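Side-chain contacts in uncharacterized protein (Staphylococcus aureus subsp. aureus Mu50, PDB 4QPV), which is of unknown function, a member of the DUF1672 family whose fold is built on a repeat of a kinked helix followed by three beta-strands: residues A[17-20]-A[21-24]; A[139-142]-A[143-147]; A[155-158]-A[159-163]. All blocks are in the same frame, centred on the assembly; numbering follows the deposited sequence. Where two conformers were deposited one is given.

Interaction 1: residues A[17-20]-A[21-24]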
ATOM      1  N   SER A  17       6.862 -15.168 -23.330  1.00 63.67           N
ATOM      2  CA  SER A  17       7.144 -15.494 -21.932  1.00 61.52           C
ATOM      3  C   SER A  17       7.462 -14.209 -21.131  1.00 60.60           C
ATOM      4  O   SER A  17       7.544 -13.118 -21.716  1.00 60.88           O
ATOM      5  CB  SER A  17       8.299 -16.500 -21.848  1.00 65.77           C
ATOM      6  OG  SER A  17       9.562 -15.903 -22.096  1.00 72.55           O
ATOM      7  N   VAL A  18       7.624 -14.333 -19.796  1.00 51.82           N
ATOM      8  CA  VAL A  18       7.954 -13.188 -18.935  1.00 46.71           C
ATOM      9  C   VAL A  18       9.323 -13.437 -18.282  1.00 47.05           C
ATOM     10  O   VAL A  18       9.475 -14.438 -17.580  1.00 46.19           O
ATOM     11  CB  VAL A  18       6.860 -12.875 -17.864  1.00 47.06           C
ATOM     12  CG1 VAL A  18       7.277 -11.700 -16.979  1.00 44.72           C
ATOM     13  CG2 VAL A  18       5.501 -12.607 -18.509  1.00 46.39           C
ATOM     14  N   PRO A  19      10.306 -12.513 -18.420  1.00 43.52           N
ATOM     15  CA  PRO A  19      11.612 -12.739 -17.766  1.00 44.01           C
ATOM     16  C   PRO A  19      11.513 -12.633 -16.245  1.00 46.63           C
ATOM     17  O   PRO A  19      10.575 -11.994 -15.752  1.00 44.26           O
ATOM     18  CB  PRO A  19      12.502 -11.627 -18.337  1.00 46.03           C
ATOM     19  CG  PRO A  19      11.560 -10.565 -18.771  1.00 49.59           C
ATOM     20  CD  PRO A  19      10.296 -11.260 -19.202  1.00 45.07           C
ATOM     21  N   GLU A  20      12.484 -13.237 -15.513  1.00 43.25           N
ATOM     22  CA  GLU A  20      12.563 -13.225 -14.049  1.00 42.00           C
ATOM     23  C   GLU A  20      12.603 -11.795 -13.522  1.00 40.72           C
ATOM     24  O   GLU A  20      11.967 -11.478 -12.513  1.00 37.15           O
ATOM     25  CB  GLU A  20      13.816 -13.988 -13.561  1.00 44.98           C
ATOM     26  CG  GLU A  20      13.835 -14.213 -12.051  1.00 60.68           C
ATOM     27  CD  GLU A  20      15.094 -14.828 -11.467  1.00 93.42           C
ATOM     28  OE1 GLU A  20      15.394 -16.000 -11.796  1.00 96.33           O
ATOM     29  OE2 GLU A  20      15.745 -14.160 -10.631  1.00 86.51           O
ATOM     30  N   GLU A  21      13.388 -10.953 -14.191  1.00 37.03           N
ATOM     31  CA  GLU A  21      13.552  -9.564 -13.800  0.50 35.74           C
ATOM     32  C   GLU A  21      13.318  -8.666 -14.996  1.00 39.41           C
ATOM     33  O   GLU A  21      13.583  -9.075 -16.127  1.00 40.59           O
ATOM     34  CB  GLU A  21      14.944  -9.338 -13.200  0.50 37.41           C
ATOM     35  CG  GLU A  21      14.892  -8.668 -11.840  0.50 42.00           C
ATOM     36  CD  GLU A  21      16.204  -8.631 -11.079  0.50 60.38           C
ATOM     37  OE1 GLU A  21      17.241  -8.276 -11.685  0.50 54.41           O
ATOM     38  OE2 GLU A  21      16.184  -8.920  -9.862  0.50 51.26           O
HETATM   39  N   MSE A  22      12.802  -7.478 -14.742  1.00 34.09           N
HETATM   40  CA  MSE A  22      12.495  -6.461 -15.721  1.00 32.69           C
HETATM   41  C   MSE A  22      12.795  -5.105 -15.156  1.00 34.33           C
HETATM   42  O   MSE A  22      12.764  -4.936 -13.927  1.00 32.68           O
HETATM   43  CB  MSE A  22      10.980  -6.552 -15.977  1.00 34.01           C
HETATM   44  CG  MSE A  22      10.552  -6.151 -17.338  1.00 39.11           C
HETATM   45 SE   MSE A  22       8.659  -6.533 -17.396  0.75 42.31          SE
HETATM   46  CE  MSE A  22       8.709  -8.187 -18.001  1.00 40.13           C
ATOM     47  N   GLU A  23      12.957  -4.105 -16.037  1.00 30.80           N
ATOM     48  CA  GLU A  23      13.076  -2.712 -15.611  1.00 30.42           C
ATOM     49  C   GLU A  23      11.760  -2.294 -14.952  1.00 32.82           C
ATOM     50  O   GLU A  23      10.668  -2.568 -15.483  1.00 31.64           O
ATOM     51  CB  GLU A  23      13.412  -1.796 -16.803  1.00 32.45           C
ATOM     52  CG  GLU A  23      14.813  -2.053 -17.326  1.00 42.84           C
ATOM     53  CD  GLU A  23      15.210  -1.301 -18.576  1.00 61.13           C
ATOM     54  OE1 GLU A  23      14.870  -0.101 -18.692  1.00 47.05           O
ATOM     55  OE2 GLU A  23      15.933  -1.895 -19.408  1.00 65.18           O
ATOM     56  N   ALA A  24      11.851  -1.685 -13.770  1.00 29.16           N
ATOM     57  CA  ALA A  24      10.664  -1.254 -13.031  1.00 29.74           C
ATOM     58  C   ALA A  24       9.777  -0.303 -13.849  1.00 35.84           C
ATOM     59  O   ALA A  24       8.549  -0.378 -13.745  1.00 33.38           O
ATOM     60  CB  ALA A  24      11.074  -0.584 -11.751  1.00 30.17           C
TER
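The selenomethionine at Met22 reaches back along the chain to touch Val18 and Pro19, four and three residues earlier, and closes a small apolar contact between strand 21-23 and the loop that leads into it. Its CB and CG run out from the backbone with CG anti to the backbone N (chi1 -150°), and the selenium lies beyond them in an extended chain. A turn at chi3 (-91°) then swings the terminal methyl toward the preceding loop, and it is this methyl that makes the contact. CE rests 3.7 Å from Pro19 CD and 3.8 Å from Pro19 CG, meeting the pyrrolidine ring at its CG-CD edge. On Val18 it meets a single branch, CG1, at 3.9 Å; here the two side chains cross at about a right angle. Pro19 also turns its CB to the backbone of the next segment, 3.5 Å from Glu21 O. No hydrogen bond joins 17-20 to 21-24, and the side-chain contact between them is van der Waals packing on the protein surface. Strand 21-23 pairs antiparallel with strand 268-270, Met22 bonding through its backbone to Ile269, while Thr271, just beyond that strand, touches both Val18 and Met22 and donates a hydrogen bond from OG1 to Pro19 O.

Interaction 2: residues A[139-142]-A[143-147]; sequences DNLT and EVLKE
Leu141 and Leu145, one turn apart on the alpha-helix 135-147, meet on its buried side. Leu141 CG lies 3.9 Å from Leu145 CD1, and the two side chains pass each other at a slant. Leu145 CD1 also lies 3.7 Å from Leu141 O. Around the helix, Thr142 and Lys146 run side by side and point the same way: the methyl CG2 of Thr142 touches the aliphatic chain of Lys146 at CE, 4.0 Å away. With CG2 anti to the backbone N (chi1 -55°, measured to OG1), the threonine hydroxyl instead lies beside that nitrogen and hydrogen-bonds to Leu138 O in the turn before. Val144 places CG2 3.3 Å from Asn140 O.

The i to i+4 hydrogen bonds of the alpha-helix set this spacing, with Glu143, Val144, Leu145 and Lys146 each donating to the carbonyl four residues earlier. Further out, Tyr175 of strand 175-178 packs on Leu141, Thr142 and Leu145, while Leu248 and Phe244 of helix 234-249 cover Val144 and Leu145, respectively. Strand 175-178 and helix 234-249 thus both pack against the apolar side of helix 135-147. Asp139 is held by Tyr131 and by a salt bridge to Lys135, and Asn140 ND2 by Asn253 O. Among the helical bonds, Leu145 N donates to Leu141 O at 2.9 Å.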
ATOM      1  N   ASP A 139      -0.157  14.598  -0.810  1.00 26.17           N
ATOM      2  CA  ASP A 139      -0.277  14.940  -2.235  1.00 26.04           C
ATOM      3  C   ASP A 139       0.847  15.911  -2.641  1.00 28.84           C
ATOM      4  O   ASP A 139       1.412  15.768  -3.722  1.00 26.71           O
ATOM      5  CB  ASP A 139      -1.656  15.504  -2.551  1.00 28.51           C
ATOM      6  CG  ASP A 139      -2.797  14.487  -2.436  1.00 31.16           C
ATOM      7  OD1 ASP A 139      -2.505  13.253  -2.342  1.00 27.37           O
ATOM      8  OD2 ASP A 139      -3.980  14.909  -2.531  1.00 34.26           O
ATOM      9  N   ASN A 140       1.239  16.839  -1.743  1.00 27.66           N
ATOM     10  CA  ASN A 140       2.372  17.725  -2.026  1.00 27.42           C
ATOM     11  C   ASN A 140       3.658  16.926  -2.152  1.00 29.90           C
ATOM     12  O   ASN A 140       4.464  17.233  -3.028  1.00 29.33           O
ATOM     13  CB  ASN A 140       2.545  18.788  -0.968  1.00 26.53           C
ATOM     14  CG  ASN A 140       1.477  19.835  -0.987  1.00 41.37           C
ATOM     15  OD1 ASN A 140       0.814  20.080  -2.011  1.00 37.59           O
ATOM     16  ND2 ASN A 140       1.290  20.476   0.155  1.00 34.26           N
ATOM     17  N   LEU A 141       3.851  15.906  -1.283  1.00 25.28           N
ATOM     18  CA  LEU A 141       5.035  15.047  -1.363  1.00 23.82           C
ATOM     19  C   LEU A 141       5.059  14.307  -2.714  1.00 25.76           C
ATOM     20  O   LEU A 141       6.120  14.237  -3.355  1.00 22.83           O
ATOM     21  CB  LEU A 141       5.101  14.042  -0.185  1.00 23.70           C
ATOM     22  CG  LEU A 141       6.289  13.038  -0.190  1.00 26.31           C
ATOM     23  CD1 LEU A 141       7.656  13.773  -0.182  1.00 25.73           C
ATOM     24  CD2 LEU A 141       6.222  12.106   1.002  1.00 25.97           C
ATOM     25  N   THR A 142       3.892  13.788  -3.155  1.00 24.28           N
ATOM     26  CA  THR A 142       3.807  13.064  -4.437  1.00 23.87           C
ATOM     27  C   THR A 142       4.281  13.962  -5.586  1.00 25.86           C
ATOM     28  O   THR A 142       5.117  13.547  -6.397  1.00 24.63           O
ATOM     29  CB  THR A 142       2.391  12.553  -4.692  1.00 26.77           C
ATOM     30  OG1 THR A 142       1.993  11.765  -3.567  1.00 24.97           O
ATOM     31  CG2 THR A 142       2.305  11.720  -5.984  1.00 26.65           C
ATOM     32  N   GLU A 143       3.791  15.201  -5.607  1.00 24.96           N
ATOM     33  CA  GLU A 143       4.156  16.198  -6.601  1.00 24.33           C
ATOM     34  C   GLU A 143       5.692  16.470  -6.579  1.00 27.90           C
ATOM     35  O   GLU A 143       6.323  16.491  -7.635  1.00 26.29           O
ATOM     36  CB  GLU A 143       3.363  17.484  -6.336  1.00 25.95           C
ATOM     37  CG  GLU A 143       3.657  18.589  -7.333  1.00 27.97           C
ATOM     38  CD  GLU A 143       3.245  18.316  -8.770  1.00 36.75           C
ATOM     39  OE1 GLU A 143       2.422  17.403  -9.012  1.00 30.74           O
ATOM     40  OE2 GLU A 143       3.731  19.050  -9.656  1.00 34.74           O
ATOM     41  N   VAL A 144       6.285  16.632  -5.378  1.00 25.98           N
ATOM     42  CA  VAL A 144       7.730  16.896  -5.236  1.00 25.40           C
ATOM     43  C   VAL A 144       8.547  15.696  -5.765  1.00 26.95           C
ATOM     44  O   VAL A 144       9.568  15.891  -6.422  1.00 28.17           O
ATOM     45  CB  VAL A 144       8.122  17.279  -3.775  1.00 29.52           C
ATOM     46  CG1 VAL A 144       9.645  17.385  -3.612  1.00 30.10           C
ATOM     47  CG2 VAL A 144       7.450  18.589  -3.344  1.00 29.40           C
ATOM     48  N   LEU A 145       8.072  14.467  -5.544  1.00 23.29           N
ATOM     49  CA  LEU A 145       8.784  13.280  -6.022  1.00 22.57           C
ATOM     50  C   LEU A 145       8.752  13.213  -7.563  1.00 27.08           C
ATOM     51  O   LEU A 145       9.751  12.845  -8.173  1.00 26.74           O
ATOM     52  CB  LEU A 145       8.224  12.009  -5.367  1.00 22.13           C
ATOM     53  CG  LEU A 145       8.674  11.855  -3.894  1.00 25.15           C
ATOM     54  CD1 LEU A 145       7.757  10.940  -3.137  1.00 22.89           C
ATOM     55  CD2 LEU A 145      10.145  11.370  -3.807  1.00 29.30           C
ATOM     56  N   LYS A 146       7.655  13.676  -8.181  1.00 25.03           N
ATOM     57  CA  LYS A 146       7.533  13.775  -9.647  1.00 24.02           C
ATOM     58  C   LYS A 146       8.485  14.853 -10.177  1.00 27.90           C
ATOM     59  O   LYS A 146       9.133  14.656 -11.201  1.00 28.02           O
ATOM     60  CB  LYS A 146       6.086  14.121 -10.039  1.00 25.74           C
ATOM     61  CG  LYS A 146       5.109  12.943  -9.905  1.00 22.26           C
ATOM     62  CD  LYS A 146       3.687  13.482 -10.090  1.00 26.53           C
ATOM     63  CE  LYS A 146       2.645  12.402  -9.906  1.00 25.88           C
ATOM     64  NZ  LYS A 146       1.278  12.959 -10.168  1.00 26.62           N
ATOM     65  N   GLU A 147       8.567  15.986  -9.453  1.00 25.88           N
ATOM     66  CA  GLU A 147       9.414  17.141  -9.787  0.50 26.45           C
ATOM     67  C   GLU A 147      10.890  16.775  -9.883  1.00 31.12           C
ATOM     68  O   GLU A 147      11.593  17.303 -10.742  1.00 32.92           O
ATOM     69  CB  GLU A 147       9.286  18.254  -8.729  0.50 27.97           C
ATOM     70  CG  GLU A 147       8.001  19.071  -8.691  0.50 31.25           C
ATOM     71  CD  GLU A 147       8.038  20.187  -7.660  0.50 44.53           C
ATOM     72  OE1 GLU A 147       9.152  20.684  -7.371  0.50 46.19           O
ATOM     73  OE2 GLU A 147       6.964  20.566  -7.140  0.50 31.39           O
TER

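Interaction 3: residues A[155-158]-A[159-163]; sequences TGYT and ENAIM
The ring of Tyr157 is met obliquely by two aliphatic groups of the helix that follows it, the methyl CG2 of Ile162 and CB of Ala161. Ile162 CG2 sits at the root of the side chain, 3.5 Å from Tyr157 CB, and Ala161 CB comes to 4.1 Å from Tyr157 CD1. Phe226 of strand 220-227 adds an edge-to-face ring contact, and the phenol OH is hydrogen-bonded to Pro274 O, which ties down the far end of the ring. Next in the chain, Thr158 turns its hydroxyl over the start of the helix. OG1 stands between the backbone N and the carbonyl carbon (chi1 66°), where it accepts from Ala161 N at 3.1 Å with an N-H...O angle of 156°. The same oxygen is also hydrogen-bonded to Tyr27 O, and Ala161 CB packs 3.3 Å from it. The Thr158 carbonyl takes the first helical bond, from Ile162 N at 3.2 Å. A threonine N-cap of this kind gives a first-turn amide a side-chain acceptor; here it starts helix 159-165, just after strand 154-155, with the Tyr157 side chain packed against Ala161 and Ile162 of the first turn.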
ATOM      1  N   THR A 155      12.742   6.583 -11.064  1.00 23.96           N
ATOM      2  CA  THR A 155      11.327   6.393 -11.390  1.00 22.52           C
ATOM      3  C   THR A 155      10.729   5.684 -10.201  1.00 25.62           C
ATOM      4  O   THR A 155      11.459   5.142  -9.363  1.00 25.26           O
ATOM      5  CB  THR A 155      11.124   5.558 -12.699  1.00 28.43           C
ATOM      6  OG1 THR A 155      11.495   4.205 -12.441  1.00 32.42           O
ATOM      7  CG2 THR A 155      11.884   6.105 -13.909  1.00 28.68           C
ATOM      8  N   GLY A 156       9.418   5.597 -10.160  1.00 23.95           N
ATOM      9  CA  GLY A 156       8.777   4.769  -9.154  1.00 23.27           C
ATOM     10  C   GLY A 156       8.304   3.509  -9.855  1.00 26.99           C
ATOM     11  O   GLY A 156       8.720   3.218 -10.981  1.00 25.41           O
ATOM     12  N   TYR A 157       7.400   2.764  -9.222  1.00 23.02           N
ATOM     13  CA  TYR A 157       6.709   1.660  -9.904  1.00 23.63           C
ATOM     14  C   TYR A 157       5.781   2.254 -10.959  1.00 26.90           C
ATOM     15  O   TYR A 157       5.474   3.436 -10.863  1.00 26.07           O
ATOM     16  CB  TYR A 157       5.808   0.973  -8.873  1.00 23.51           C
ATOM     17  CG  TYR A 157       6.429  -0.065  -7.980  1.00 24.09           C
ATOM     18  CD1 TYR A 157       6.650  -1.366  -8.438  1.00 26.34           C
ATOM     19  CD2 TYR A 157       6.595   0.180  -6.618  1.00 24.70           C
ATOM     20  CE1 TYR A 157       7.127  -2.364  -7.585  1.00 25.27           C
ATOM     21  CE2 TYR A 157       7.070  -0.806  -5.756  1.00 25.22           C
ATOM     22  CZ  TYR A 157       7.322  -2.076  -6.241  1.00 26.43           C
ATOM     23  OH  TYR A 157       7.728  -3.033  -5.360  1.00 25.55           O
ATOM     24  N   THR A 158       5.234   1.463 -11.875  1.00 23.72           N
ATOM     25  CA  THR A 158       4.171   1.957 -12.750  1.00 23.65           C
ATOM     26  C   THR A 158       2.847   1.904 -11.964  1.00 25.96           C
ATOM     27  O   THR A 158       2.724   1.143 -10.983  1.00 23.15           O
ATOM     28  CB  THR A 158       4.038   1.121 -14.039  1.00 27.25           C
ATOM     29  OG1 THR A 158       3.589  -0.208 -13.680  1.00 25.45           O
ATOM     30  CG2 THR A 158       5.329   1.088 -14.865  1.00 25.80           C
ATOM     31  N   GLU A 159       1.849   2.658 -12.425  1.00 22.96           N
ATOM     32  CA  GLU A 159       0.534   2.647 -11.794  0.50 22.42           C
ATOM     33  C   GLU A 159      -0.075   1.235 -11.881  1.00 25.64           C
ATOM     34  O   GLU A 159      -0.656   0.767 -10.899  1.00 25.70           O
ATOM     35  CB  GLU A 159      -0.389   3.701 -12.439  0.50 24.53           C
ATOM     36  CG  GLU A 159       0.034   5.128 -12.129  0.50 36.52           C
ATOM     37  CD  GLU A 159      -0.973   6.202 -12.499  0.50 62.96           C
ATOM     38  OE1 GLU A 159      -1.944   6.392 -11.730  0.50 67.37           O
ATOM     39  OE2 GLU A 159      -0.775   6.878 -13.535  0.50 50.32           O
ATOM     40  N   ASN A 160       0.085   0.528 -13.021  1.00 23.97           N
ATOM     41  CA  ASN A 160      -0.475  -0.824 -13.148  1.00 24.12           C
ATOM     42  C   ASN A 160       0.167  -1.792 -12.175  1.00 25.46           C
ATOM     43  O   ASN A 160      -0.534  -2.607 -11.574  1.00 23.37           O
ATOM     44  CB  ASN A 160      -0.329  -1.364 -14.556  1.00 27.80           C
ATOM     45  CG  ASN A 160      -1.423  -0.937 -15.483  1.00 50.68           C
ATOM     46  OD1 ASN A 160      -1.171  -0.351 -16.529  1.00 48.90           O
ATOM     47  ND2 ASN A 160      -2.657  -1.225 -15.118  1.00 43.28           N
ATOM     48  N   ALA A 161       1.502  -1.679 -11.994  1.00 22.62           N
ATOM     49  CA  ALA A 161       2.205  -2.566 -11.068  1.00 21.80           C
ATOM     50  C   ALA A 161       1.666  -2.397  -9.641  1.00 24.88           C
ATOM     51  O   ALA A 161       1.402  -3.400  -8.981  1.00 25.02           O
ATOM     52  CB  ALA A 161       3.710  -2.285 -11.102  1.00 22.44           C
ATOM     53  N   ILE A 162       1.475  -1.148  -9.170  1.00 22.16           N
ATOM     54  CA  ILE A 162       1.006  -0.971  -7.782  1.00 23.31           C
ATOM     55  C   ILE A 162      -0.467  -1.430  -7.628  1.00 24.58           C
ATOM     56  O   ILE A 162      -0.819  -2.006  -6.595  1.00 24.29           O
ATOM     57  CB  ILE A 162       1.222   0.470  -7.235  1.00 26.82           C
ATOM     58  CG1 ILE A 162       0.367   1.505  -7.958  1.00 27.64           C
ATOM     59  CG2 ILE A 162       2.736   0.883  -7.213  1.00 25.52           C
ATOM     60  CD1 ILE A 162       0.368   2.887  -7.334  1.00 32.07           C
HETATM   61  N   MSE A 163      -1.293  -1.193  -8.656  1.00 22.88           N
HETATM   62  CA  MSE A 163      -2.713  -1.571  -8.592  0.70 21.86           C
HETATM   63  C   MSE A 163      -2.890  -3.089  -8.590  1.00 26.55           C
HETATM   64  O   MSE A 163      -3.700  -3.605  -7.805  1.00 26.53           O
HETATM   65  CB  MSE A 163      -3.503  -0.942  -9.751  0.70 23.03           C
HETATM   66  CG  MSE A 163      -3.730   0.555  -9.572  0.70 28.34           C
HETATM   67 SE   MSE A 163      -4.687   1.038  -7.911  0.52 34.08          SE
HETATM   68  CE  MSE A 163      -3.446   2.337  -7.341  0.70 29.57           C
TER

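How the interactions relate
Along the chain the three contacts come in series: interaction 1 at the amino-terminal end of the model, interaction 2 on helix 135-147, interaction 3 shortly after it. Interactions 1 and 3 have centres about 14 Å apart and touch, Ala24 O lying 3.7 Å from Thr158 CG2: Ala24, just after strand 21-23, packs against the N-cap residue of helix 159-165. Interactions 2 and 3 have centres about 15 Å apart and do not touch, yet both border the mixed sheet: helix 135-147 packs on strand 175-178 and Tyr157 on strand 220-227. Interactions 1 and 2, about 28 Å apart between centres, are separate. Strand 21-23 of interaction 1 pairs instead with 268-270, in a two-stranded sheet of its own.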